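Aldehyde dehydrogenase family protein (Pseudomonas syringae pv. tomato, PDB 5IUV) probably oxidises indole-3-acetaldehyde to the auxin indole-3-acetic acid, using NAD+ as hydride acceptor. Local coordinates at residues Glu99-Leu104 with Ile201-Leu206; Leu107-Pro112 with Asn168-Met173; Gln298-Thr303 with Ala343-Gln348. One frame throughout, in Å; residues are numbered along the deposited sequence.

Interaction 1 (Glu99-Leu104 with Ile201-Leu206)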
loop_
_atom_site.group_PDB
_atom_site.type_symbol
_atom_site.label_atom_id
_atom_site.label_comp_id
_atom_site.label_asym_id
_atom_site.label_seq_id
_atom_site.Cartn_x
_atom_site.Cartn_y
_atom_site.Cartn_z
ATOM N N GLU A 99 -22.760 7.996 -30.206
ATOM C CA GLU A 99 -23.260 7.487 -31.480
ATOM C C GLU A 99 -22.349 7.874 -32.643
ATOM O O GLU A 99 -22.049 7.045 -33.506
ATOM C CB GLU A 99 -24.687 7.976 -31.729
ATOM C CG GLU A 99 -25.699 7.383 -30.766
ATOM C CD GLU A 99 -27.111 7.893 -30.999
ATOM O OE1 GLU A 99 -27.281 8.873 -31.756
ATOM O OE2 GLU A 99 -28.053 7.312 -30.424
ATOM N N GLU A 100 -21.905 9.126 -32.658
ATOM C CA GLU A 100 -20.960 9.583 -33.673
ATOM C C GLU A 100 -19.627 8.833 -33.588
ATOM O O GLU A 100 -19.105 8.376 -34.601
ATOM C CB GLU A 100 -20.706 11.090 -33.546
ATOM C CG GLU A 100 -19.680 11.615 -34.546
ATOM C CD GLU A 100 -19.345 13.096 -34.367
ATOM O OE1 GLU A 100 -19.916 13.746 -33.464
ATOM O OE2 GLU A 100 -18.506 13.609 -35.142
ATOM N N LEU A 101 -19.075 8.722 -32.383
ATOM C CA LEU A 101 -17.795 8.056 -32.185
ATOM C C LEU A 101 -17.862 6.571 -32.548
ATOM O O LEU A 101 -16.931 6.032 -33.156
ATOM C CB LEU A 101 -17.330 8.224 -30.737
ATOM C CG LEU A 101 -16.894 9.644 -30.368
ATOM C CD1 LEU A 101 -16.660 9.774 -28.873
ATOM C CD2 LEU A 101 -15.633 10.013 -31.127
ATOM N N ALA A 102 -18.960 5.917 -32.177
ATOM C CA ALA A 102 -19.147 4.505 -32.489
ATOM C C ALA A 102 -19.235 4.307 -33.996
ATOM O O ALA A 102 -18.679 3.351 -34.550
ATOM C CB ALA A 102 -20.398 3.961 -31.810
ATOM N N LEU A 103 -19.937 5.219 -34.655
ATOM C CA LEU A 103 -20.112 5.141 -36.094
ATOM C C LEU A 103 -18.775 5.353 -36.809
ATOM O O LEU A 103 -18.450 4.639 -37.756
ATOM C CB LEU A 103 -21.159 6.161 -36.554
ATOM C CG LEU A 103 -21.591 6.135 -38.017
ATOM C CD1 LEU A 103 -21.997 4.727 -38.456
ATOM C CD2 LEU A 103 -22.738 7.106 -38.223
ATOM N N LEU A 104 -17.996 6.325 -36.344
ATOM C CA LEU A 104 -16.670 6.558 -36.907
ATOM C C LEU A 104 -15.791 5.316 -36.801
ATOM O O LEU A 104 -15.090 4.965 -37.747
ATOM C CB LEU A 104 -15.984 7.734 -36.208
ATOM C CG LEU A 104 -16.527 9.126 -36.529
ATOM C CD1 LEU A 104 -15.909 10.145 -35.582
ATOM C CD2 LEU A 104 -16.257 9.500 -37.974
ATOM N N ILE A 201 -8.639 11.613 -33.919
ATOM C CA ILE A 201 -8.728 12.971 -34.431
ATOM C C ILE A 201 -9.912 13.699 -33.801
ATOM O O ILE A 201 -9.805 14.857 -33.393
ATOM C CB ILE A 201 -8.858 12.974 -35.976
ATOM C CG1 ILE A 201 -7.517 12.594 -36.617
ATOM C CG2 ILE A 201 -9.327 14.333 -36.491
ATOM C CD1 ILE A 201 -7.605 12.337 -38.119
ATOM N N ARG A 202 -11.034 12.995 -33.699
ATOM C CA ARG A 202 -12.271 13.596 -33.212
ATOM C C ARG A 202 -12.224 13.941 -31.719
ATOM O O ARG A 202 -12.719 14.994 -31.318
ATOM C CB ARG A 202 -13.453 12.663 -33.509
ATOM C CG ARG A 202 -14.810 13.186 -33.037
ATOM C CD ARG A 202 -15.244 14.444 -33.790
ATOM N NE ARG A 202 -16.573 14.872 -33.364
ATOM C CZ ARG A 202 -16.803 15.794 -32.434
ATOM N NH1 ARG A 202 -15.791 16.405 -31.838
ATOM N NH2 ARG A 202 -18.050 16.106 -32.104
ATOM N N ILE A 203 -11.623 13.081 -30.894
ATOM C CA ILE A 203 -11.633 13.339 -29.449
ATOM C C ILE A 203 -10.658 14.435 -29.027
ATOM O O ILE A 203 -10.715 14.900 -27.889
ATOM C CB ILE A 203 -11.329 12.065 -28.616
ATOM C CG1 ILE A 203 -9.928 11.536 -28.916
ATOM C CG2 ILE A 203 -12.412 11.001 -28.844
ATOM C CD1 ILE A 203 -9.460 10.451 -27.963
ATOM N N ALA A 204 -9.765 14.849 -29.926
ATOM C CA ALA A 204 -8.868 15.976 -29.633
ATOM C C ALA A 204 -9.673 17.232 -29.296
ATOM O O ALA A 204 -9.335 17.976 -28.372
ATOM C CB ALA A 204 -7.932 16.244 -30.812
ATOM N N GLN A 205 -10.756 17.440 -30.035
ATOM C CA GLN A 205 -11.661 18.559 -29.798
ATOM C C GLN A 205 -12.426 18.410 -28.487
ATOM O O GLN A 205 -12.634 19.382 -27.753
ATOM C CB GLN A 205 -12.645 18.686 -30.959
ATOM C CG GLN A 205 -13.873 19.513 -30.640
ATOM C CD GLN A 205 -13.589 20.995 -30.675
ATOM O OE1 GLN A 205 -13.564 21.665 -29.639
ATOM N NE2 GLN A 205 -13.380 21.524 -31.879
ATOM N N LEU A 206 -12.865 17.188 -28.205
ATOM C CA LEU A 206 -13.593 16.917 -26.978
ATOM C C LEU A 206 -12.714 17.163 -25.754
ATOM O O LEU A 206 -13.201 17.629 -24.721
ATOM C CB LEU A 206 -14.126 15.485 -26.971
ATOM C CG LEU A 206 -15.137 15.141 -28.063
ATOM C CD1 LEU A 206 -15.656 13.713 -27.872
ATOM C CD2 LEU A 206 -16.291 16.147 -28.074
#
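Leu-101 and Arg-202 mark the nearest backbone approach of two helical segments, 99-104 and 201-206, which run almost antiparallel (159°) with their axes 11.4 Å apart at closest. Across this gap Arg-202 makes contact with three residues of 99-104. Its CG stands anti to the backbone N and the chain then turns sharply at chi2 (66°), which carries the guanidinium to the extended Glu-100. Arg-202 NE donates to Glu-100 OE2 at 2.9 Å, while a weak second bond joins NH2 to OE1 at 3.3 Å. The carboxylate sits at the guanidinium edge, yet the two planes are turned 51° apart. The aliphatic part of the same arginine is apolar filling: Leu-101 CD2 packs on its CG at 3.8 Å, and Leu-104 CD1 lies 4.1 Å from its CB. Deeper in, the branches of Leu-101 part company. CD2 also touches Ile-203 CG2, whereas CD1 meets Leu-206 CD1 tip to tip at 4.2 Å. Charge thus occupies the partly exposed side and branched aliphatics the buried one. Helix 113-134 packs on Leu-101 through Ile-121, and helix 170-183 backs Ile-203 through Leu-171 and Leu-178, placing the pair in the helical layer beside the strand 149-164 sheet.

Interaction 2 (Leu107-Pro112 with Asn168-Met173). With NAD (nicotinamide-adenine-dinucleotide), chain C.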
loop_
_atom_site.group_PDB
_atom_site.type_symbol
_atom_site.label_atom_id
_atom_site.label_comp_id
_atom_site.label_asym_id
_atom_site.label_seq_id
_atom_site.Cartn_x
_atom_site.Cartn_y
_atom_site.Cartn_z
ATOM N N LEU A 107 -17.098 2.573 -39.270
ATOM C CA LEU A 107 -16.760 2.936 -40.645
ATOM C C LEU A 107 -15.256 2.858 -40.897
ATOM O O LEU A 107 -14.819 2.448 -41.972
ATOM C CB LEU A 107 -17.271 4.345 -40.971
ATOM C CG LEU A 107 -18.793 4.503 -41.011
ATOM C CD1 LEU A 107 -19.174 5.966 -41.154
ATOM C CD2 LEU A 107 -19.376 3.662 -42.149
ATOM N N ASP A 108 -14.468 3.242 -39.900
ATOM C CA ASP A 108 -13.019 3.344 -40.062
ATOM C C ASP A 108 -12.349 1.976 -40.187
ATOM O O ASP A 108 -11.515 1.764 -41.067
ATOM C CB ASP A 108 -12.421 4.111 -38.881
ATOM C CG ASP A 108 -11.117 4.790 -39.213
ATOM O OD1 ASP A 108 -10.560 4.564 -40.315
ATOM O OD2 ASP A 108 -10.640 5.544 -38.338
ATOM N N MET A 109 -12.702 1.043 -39.307
ATOM C CA MET A 109 -11.981 -0.227 -39.293
ATOM C C MET A 109 -12.873 -1.472 -39.290
ATOM O O MET A 109 -12.373 -2.590 -39.186
ATOM C CB MET A 109 -11.013 -0.256 -38.098
ATOM C CG MET A 109 -11.622 0.144 -36.756
ATOM S SD MET A 109 -12.698 -1.130 -36.082
ATOM C CE MET A 109 -11.566 -2.521 -35.975
ATOM N N GLY A 110 -14.185 -1.280 -39.393
ATOM C CA GLY A 110 -15.070 -2.371 -39.760
ATOM C C GLY A 110 -15.754 -3.202 -38.691
ATOM O O GLY A 110 -16.457 -4.148 -39.030
ATOM N N LYS A 111 -15.576 -2.881 -37.413
ATOM C CA LYS A 111 -16.206 -3.701 -36.374
ATOM C C LYS A 111 -17.712 -3.398 -36.302
ATOM O O LYS A 111 -18.145 -2.319 -36.700
ATOM C CB LYS A 111 -15.523 -3.486 -35.015
ATOM C CG LYS A 111 -15.878 -2.197 -34.313
ATOM C CD LYS A 111 -15.307 -2.193 -32.902
ATOM C CE LYS A 111 -13.798 -2.387 -32.924
ATOM N NZ LYS A 111 -13.273 -2.757 -31.594
ATOM N N PRO A 112 -18.517 -4.364 -35.825
ATOM C CA PRO A 112 -19.974 -4.171 -35.791
ATOM C C PRO A 112 -20.381 -2.959 -34.962
ATOM O O PRO A 112 -19.777 -2.706 -33.921
ATOM C CB PRO A 112 -20.483 -5.468 -35.149
ATOM C CG PRO A 112 -19.412 -6.476 -35.432
ATOM C CD PRO A 112 -18.131 -5.698 -35.329
ATOM N N ASN A 168 -7.239 -2.066 -33.851
ATOM C CA ASN A 168 -8.276 -3.058 -33.557
ATOM C C ASN A 168 -9.278 -2.579 -32.504
ATOM O O ASN A 168 -10.451 -2.951 -32.552
ATOM C CB ASN A 168 -7.658 -4.393 -33.136
ATOM C CG ASN A 168 -6.909 -4.308 -31.822
ATOM O OD1 ASN A 168 -6.233 -3.317 -31.536
ATOM N ND2 ASN A 168 -7.024 -5.356 -31.012
ATOM N N PHE A 169 -8.813 -1.762 -31.564
ATOM C CA PHE A 169 -9.693 -1.025 -30.656
ATOM C C PHE A 169 -9.214 0.424 -30.581
ATOM O O PHE A 169 -8.654 0.830 -29.562
ATOM C CB PHE A 169 -9.703 -1.627 -29.246
ATOM C CG PHE A 169 -10.255 -3.019 -29.163
ATOM C CD1 PHE A 169 -11.611 -3.234 -28.982
ATOM C CD2 PHE A 169 -9.410 -4.118 -29.211
ATOM C CE1 PHE A 169 -12.120 -4.521 -28.890
ATOM C CE2 PHE A 169 -9.912 -5.405 -29.111
ATOM C CZ PHE A 169 -11.268 -5.606 -28.949
ATOM N N PRO A 170 -9.436 1.207 -31.651
ATOM C CA PRO A 170 -8.785 2.519 -31.800
ATOM C C PRO A 170 -9.030 3.463 -30.627
ATOM O O PRO A 170 -8.074 3.953 -30.018
ATOM C CB PRO A 170 -9.418 3.087 -33.082
ATOM C CG PRO A 170 -9.893 1.897 -33.833
ATOM C CD PRO A 170 -10.317 0.893 -32.792
ATOM N N LEU A 171 -10.293 3.716 -30.305
ATOM C CA LEU A 171 -10.587 4.648 -29.219
ATOM C C LEU A 171 -10.254 4.049 -27.855
ATOM O O LEU A 171 -9.668 4.722 -27.001
ATOM C CB LEU A 171 -12.053 5.087 -29.256
ATOM C CG LEU A 171 -12.447 6.059 -28.133
ATOM C CD1 LEU A 171 -11.593 7.316 -28.191
ATOM C CD2 LEU A 171 -13.915 6.425 -28.216
ATOM N N MET A 172 -10.621 2.791 -27.640
ATOM C CA MET A 172 -10.413 2.192 -26.331
ATOM C C MET A 172 -8.930 2.099 -25.973
ATOM O O MET A 172 -8.555 2.435 -24.855
ATOM C CB MET A 172 -11.049 0.807 -26.240
ATOM C CG MET A 172 -11.132 0.317 -24.801
ATOM S SD MET A 172 -11.733 -1.371 -24.596
ATOM C CE MET A 172 -13.051 -1.432 -25.792
ATOM N N MET A 173 -8.097 1.646 -26.912
ATOM C CA MET A 173 -6.649 1.572 -26.675
ATOM C C MET A 173 -6.043 2.948 -26.459
ATOM O O MET A 173 -5.141 3.106 -25.634
ATOM C CB MET A 173 -5.918 0.884 -27.836
ATOM C CG MET A 173 -6.172 -0.608 -27.978
ATOM S SD MET A 173 -5.702 -1.569 -26.525
ATOM C CE MET A 173 -7.314 -1.889 -25.806
HETATM P PA NAD C . 1.761 -2.432 -35.756
HETATM O O1A NAD C . 2.886 -2.945 -34.942
HETATM O O2A NAD C . 1.934 -2.635 -37.249
HETATM O O5B NAD C . 1.531 -0.898 -35.464
HETATM C C5B NAD C . 0.966 -0.351 -34.255
HETATM C C4B NAD C . 1.159 1.144 -34.313
HETATM O O4B NAD C . 2.564 1.429 -34.485
HETATM C C3B NAD C . 0.435 1.909 -35.425
HETATM O O3B NAD C . -0.003 3.182 -34.963
HETATM C C2B NAD C . 1.520 2.063 -36.494
HETATM O O2B NAD C . 1.283 3.176 -37.351
HETATM C C1B NAD C . 2.754 2.252 -35.617
HETATM N N9A NAD C . 4.043 1.921 -36.217
HETATM C C8A NAD C . 4.294 1.057 -37.250
HETATM N N7A NAD C . 5.545 1.033 -37.640
HETATM C C5A NAD C . 6.172 1.932 -36.783
HETATM C C6A NAD C . 7.520 2.324 -36.641
HETATM N N6A NAD C . 8.508 1.901 -37.436
HETATM N N1A NAD C . 7.815 3.197 -35.649
HETATM C C2A NAD C . 6.825 3.656 -34.877
HETATM N N3A NAD C . 5.521 3.371 -34.926
HETATM C C4A NAD C . 5.257 2.485 -35.903
HETATM O O3 NAD C . 0.408 -3.167 -35.303
HETATM P PN NAD C . -1.112 -3.116 -35.815
HETATM O O1N NAD C . -1.161 -3.906 -37.067
HETATM O O2N NAD C . -1.566 -1.706 -35.836
HETATM O O5D NAD C . -1.905 -3.830 -34.626
HETATM C C5D NAD C . -1.988 -5.267 -34.507
HETATM C C4D NAD C . -1.048 -5.702 -33.410
HETATM O O4D NAD C . -1.429 -5.062 -32.169
HETATM C C3D NAD C . -1.061 -7.194 -33.101
HETATM O O3D NAD C . 0.274 -7.677 -32.986
HETATM C C2D NAD C . -1.816 -7.239 -31.768
HETATM O O2D NAD C . -1.507 -8.330 -30.906
HETATM C C1D NAD C . -1.359 -5.928 -31.089
HETATM N N1N NAD C . -2.352 -5.505 -30.014
HETATM C C2N NAD C . -1.871 -5.589 -28.684
HETATM C C3N NAD C . -2.677 -5.171 -27.636
HETATM C C7N NAD C . -2.259 -5.300 -26.193
HETATM O O7N NAD C . -1.243 -5.965 -25.899
HETATM N N7N NAD C . -3.052 -4.792 -25.281
HETATM C C4N NAD C . -3.958 -4.694 -27.923
HETATM C C5N NAD C . -4.420 -4.652 -29.234
HETATM C C6N NAD C . -3.596 -5.059 -30.270
#
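Lys-111 reaches across to the backbone of Asn-168, its NZ donating to Asn-168 O at 3.0 Å in the carbonyl plane. The lysine's CG lies between its backbone N and carbonyl carbon (chi1 76°), and a further bend at chi3 brings NZ obliquely to within 3.1 Å of Phe-169 CD1. A salt bridge to Asp-120 pays for burying this charge, and a long flexible chain suits a group serving both partners. Met-109 is curled, with all three torsions near +60°, which turns the thioether back over its own segment: SD takes a weak hydrogen bond from Lys-111 N at 3.6 Å, CG rests on Pro-170 CG at 3.8 Å, and CE comes 3.6 Å from Asn-168 O. Gly-110 takes a positive phi just after the helical residues, where a CB would collide with the carbonyl O of Met-109. Asn-168 CB leaves away from segment 107-112; OD1 and ND2 of its amide each lie 3.2 Å from NAD C5N, and ND2 is bonded to Glu-300 O. The contact joins the turn before helix 113-134 to the loop leading from strand 149-164 into helix 170-183, where, as in other aldehyde dehydrogenases, this asparagine probably contributes to the oxyanion hole.

Interaction 3 (Gln298-Thr303 with Ala343-Gln348). With NAD (nicotinamide-adenine-dinucleotide), chain C.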
loop_
_atom_site.group_PDB
_atom_site.type_symbol
_atom_site.label_atom_id
_atom_site.label_comp_id
_atom_site.label_asym_id
_atom_site.label_seq_id
_atom_site.Cartn_x
_atom_site.Cartn_y
_atom_site.Cartn_z
ATOM N N GLN A 298 -13.800 -10.085 -34.893
ATOM C CA GLN A 298 -13.169 -10.721 -36.052
ATOM C C GLN A 298 -11.856 -11.422 -35.704
ATOM O O GLN A 298 -11.025 -11.660 -36.581
ATOM C CB GLN A 298 -12.925 -9.687 -37.163
ATOM C CG GLN A 298 -14.189 -8.977 -37.663
ATOM C CD GLN A 298 -14.680 -7.885 -36.714
ATOM O OE1 GLN A 298 -15.852 -7.860 -36.333
ATOM N NE2 GLN A 298 -13.780 -6.982 -36.329
ATOM N N GLY A 299 -11.667 -11.746 -34.428
ATOM C CA GLY A 299 -10.437 -12.380 -33.985
ATOM C C GLY A 299 -9.277 -11.404 -33.934
ATOM O O GLY A 299 -8.127 -11.790 -33.709
ATOM N N GLU A 300 -9.586 -10.126 -34.143
ATOM C CA GLU A 300 -8.576 -9.080 -34.134
ATOM C C GLU A 300 -8.436 -8.562 -32.716
ATOM O O GLU A 300 -8.721 -7.400 -32.423
ATOM C CB GLU A 300 -8.950 -7.960 -35.113
ATOM C CG GLU A 300 -9.119 -8.468 -36.544
ATOM C CD GLU A 300 -9.771 -7.456 -37.472
ATOM O OE1 GLU A 300 -10.707 -6.752 -37.029
ATOM O OE2 GLU A 300 -9.352 -7.375 -38.649
ATOM N N VAL A 301 -8.022 -9.465 -31.834
ATOM C CA VAL A 301 -7.902 -9.192 -30.412
ATOM C C VAL A 301 -6.577 -9.771 -29.938
ATOM O O VAL A 301 -6.251 -10.923 -30.240
ATOM C CB VAL A 301 -9.078 -9.805 -29.609
ATOM C CG1 VAL A 301 -8.944 -9.500 -28.120
ATOM C CG2 VAL A 301 -10.422 -9.305 -30.145
ATOM N N CYS A 302 -5.803 -8.969 -29.216
ATOM C CA CYS A 302 -4.503 -9.407 -28.732
ATOM C C CYS A 302 -4.611 -10.656 -27.863
ATOM O O CYS A 302 -3.785 -11.575 -27.958
ATOM C CB CYS A 302 -3.837 -8.288 -27.949
ATOM S SG CYS A 302 -4.785 -7.693 -26.514
ATOM N N THR A 303 -5.644 -10.691 -27.028
ATOM C CA THR A 303 -5.890 -11.839 -26.163
ATOM C C THR A 303 -6.879 -12.852 -26.727
ATOM O O THR A 303 -7.497 -13.589 -25.961
ATOM C CB THR A 303 -6.419 -11.392 -24.801
ATOM O OG1 THR A 303 -7.564 -10.551 -24.990
ATOM C CG2 THR A 303 -5.356 -10.621 -24.066
ATOM N N ALA A 343 -16.295 -6.677 -40.638
ATOM C CA ALA A 343 -15.270 -6.809 -41.667
ATOM C C ALA A 343 -13.885 -6.840 -41.034
ATOM O O ALA A 343 -13.694 -6.332 -39.929
ATOM C CB ALA A 343 -15.371 -5.662 -42.666
ATOM N N LEU A 344 -12.925 -7.449 -41.723
ATOM C CA LEU A 344 -11.520 -7.299 -41.347
ATOM C C LEU A 344 -11.059 -5.917 -41.797
ATOM O O LEU A 344 -11.608 -5.360 -42.742
ATOM C CB LEU A 344 -10.649 -8.386 -41.972
ATOM C CG LEU A 344 -10.941 -9.823 -41.544
ATOM C CD1 LEU A 344 -10.056 -10.783 -42.322
ATOM C CD2 LEU A 344 -10.717 -9.985 -40.060
ATOM N N VAL A 345 -10.039 -5.380 -41.138
ATOM C CA VAL A 345 -9.724 -3.959 -41.264
ATOM C C VAL A 345 -9.377 -3.518 -42.694
ATOM O O VAL A 345 -9.696 -2.391 -43.083
ATOM C CB VAL A 345 -8.572 -3.569 -40.310
ATOM C CG1 VAL A 345 -7.242 -4.171 -40.773
ATOM C CG2 VAL A 345 -8.479 -2.047 -40.173
ATOM N N ASP A 346 -8.745 -4.395 -43.477
ATOM C CA ASP A 346 -8.445 -4.089 -44.875
ATOM C C ASP A 346 -8.021 -5.326 -45.668
ATOM O O ASP A 346 -7.934 -6.428 -45.122
ATOM C CB ASP A 346 -7.358 -3.004 -44.987
ATOM C CG ASP A 346 -6.032 -3.401 -44.330
ATOM O OD1 ASP A 346 -5.803 -4.594 -44.037
ATOM O OD2 ASP A 346 -5.196 -2.497 -44.125
ATOM N N THR A 347 -7.748 -5.124 -46.955
ATOM C CA THR A 347 -7.372 -6.207 -47.858
ATOM C C THR A 347 -6.063 -6.873 -47.432
ATOM O O THR A 347 -5.918 -8.095 -47.518
ATOM C CB THR A 347 -7.239 -5.695 -49.310
ATOM O OG1 THR A 347 -8.496 -5.161 -49.748
ATOM C CG2 THR A 347 -6.819 -6.818 -50.243
ATOM N N GLN A 348 -5.123 -6.057 -46.964
ATOM C CA GLN A 348 -3.830 -6.537 -46.487
ATOM C C GLN A 348 -3.990 -7.528 -45.335
ATOM O O GLN A 348 -3.390 -8.608 -45.333
ATOM C CB GLN A 348 -2.963 -5.353 -46.052
ATOM C CG GLN A 348 -1.609 -5.729 -45.478
ATOM C CD GLN A 348 -0.505 -4.812 -45.967
ATOM O OE1 GLN A 348 -0.175 -4.802 -47.152
ATOM N NE2 GLN A 348 0.065 -4.026 -45.056
HETATM P PA NAD C . 1.761 -2.432 -35.756
HETATM O O1A NAD C . 2.886 -2.945 -34.942
HETATM O O2A NAD C . 1.934 -2.635 -37.249
HETATM O O5B NAD C . 1.531 -0.898 -35.464
HETATM C C5B NAD C . 0.966 -0.351 -34.255
HETATM C C4B NAD C . 1.159 1.144 -34.313
HETATM O O4B NAD C . 2.564 1.429 -34.485
HETATM C C3B NAD C . 0.435 1.909 -35.425
HETATM O O3B NAD C . -0.003 3.182 -34.963
HETATM C C2B NAD C . 1.520 2.063 -36.494
HETATM O O2B NAD C . 1.283 3.176 -37.351
HETATM C C1B NAD C . 2.754 2.252 -35.617
HETATM N N9A NAD C . 4.043 1.921 -36.217
HETATM C C8A NAD C . 4.294 1.057 -37.250
HETATM N N7A NAD C . 5.545 1.033 -37.640
HETATM C C5A NAD C . 6.172 1.932 -36.783
HETATM C C6A NAD C . 7.520 2.324 -36.641
HETATM N N6A NAD C . 8.508 1.901 -37.436
HETATM N N1A NAD C . 7.815 3.197 -35.649
HETATM C C2A NAD C . 6.825 3.656 -34.877
HETATM N N3A NAD C . 5.521 3.371 -34.926
HETATM C C4A NAD C . 5.257 2.485 -35.903
HETATM O O3 NAD C . 0.408 -3.167 -35.303
HETATM P PN NAD C . -1.112 -3.116 -35.815
HETATM O O1N NAD C . -1.161 -3.906 -37.067
HETATM O O2N NAD C . -1.566 -1.706 -35.836
HETATM O O5D NAD C . -1.905 -3.830 -34.626
HETATM C C5D NAD C . -1.988 -5.267 -34.507
HETATM C C4D NAD C . -1.048 -5.702 -33.410
HETATM O O4D NAD C . -1.429 -5.062 -32.169
HETATM C C3D NAD C . -1.061 -7.194 -33.101
HETATM O O3D NAD C . 0.274 -7.677 -32.986
HETATM C C2D NAD C . -1.816 -7.239 -31.768
HETATM O O2D NAD C . -1.507 -8.330 -30.906
HETATM C C1D NAD C . -1.359 -5.928 -31.089
HETATM N N1N NAD C . -2.352 -5.505 -30.014
HETATM C C2N NAD C . -1.871 -5.589 -28.684
HETATM C C3N NAD C . -2.677 -5.171 -27.636
HETATM C C7N NAD C . -2.259 -5.300 -26.193
HETATM O O7N NAD C . -1.243 -5.965 -25.899
HETATM N N7N NAD C . -3.052 -4.792 -25.281
HETATM C C4N NAD C . -3.958 -4.694 -27.923
HETATM C C5N NAD C . -4.420 -4.652 -29.234
HETATM C C6N NAD C . -3.596 -5.059 -30.270
HETATM O O HOH W 1 -11.918 -5.204 -38.592
#
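The carboxylate of Glu-300 is the flat group that meets residues 343-345. Above one face stands Leu-344, its CD2 3.3 Å from Glu-300 OE2, and on that same side the amide of Gln-298 approaches, NE2 donating to Glu-300 OE1 at 3.2 Å. The bond lies in the amide plane of Gln-298 but meets the acceptor 39° out of the carboxylate plane. At the edge, Val-345 N gives its hydrogen to the syn lone pair of Glu-300 OE2 at 3.3 Å, so each oxygen is held by a protein N-H. Glu-300 itself is the centre of an inverse gamma turn, closed by a weak bond from Val-301 N to Gly-299 O, in the active-site loop of the aldehyde dehydrogenase fold.

Gln-298 CG lies 3.5 Å from Ala-343 O, and the bend at chi2 (77°) swings the amide to face two ways: NE2 inward to Glu-300, OE1 to Gly-342 N. Its CB packs on Leu-344 CD2 at 3.7 Å. Glutamine fits here because a single amide can both donate and accept. A water lies between Glu-300 OE1 and Ala-343 O, but its contacts are too short to be trusted. Gly-299, with its positive phi, lets the loop turn between these two anchors. Leu-344 suits its place because its other neighbours, Met-350, Val-353 and Val-383, are apolar, while the side chain of Asp-346 caps the start of helix 347-362 at Gln-349 N.

Beyond the turn the loop delivers Cys-302, which lies in the cofactor pocket and by analogy with the family is the nucleophile. It sits over the nicotinamide face: Cys-302 CB is 3.3 Å from NAD C3N, and Cys-302 SG is 3.4 Å from NAD C4N, the hydride-accepting carbon.

The three contacts lead from the helical layer to the catalytic loop. Interactions 1 and 2 share helix 98-109, their centres lie 11 Å apart, and they touch where Ile-203 CD1 packs on Leu-171 CD1 at 3.8 Å. Interaction 3 is 10 Å from interaction 2, centre to centre, and joins it through a probable hydrogen bond of Gly-110 O with Ala-343 N at 3.0 Å and through the bond between Asn-168 and Glu-300. The second ties the asparagine beside the nicotinamide to the loop bearing Cys-302, so both walls of the reaction site are linked directly. Interaction 1 stays remote, about 21 Å from interaction 3 between centres, with the Ile-203 side chain about 14 Å from NAD.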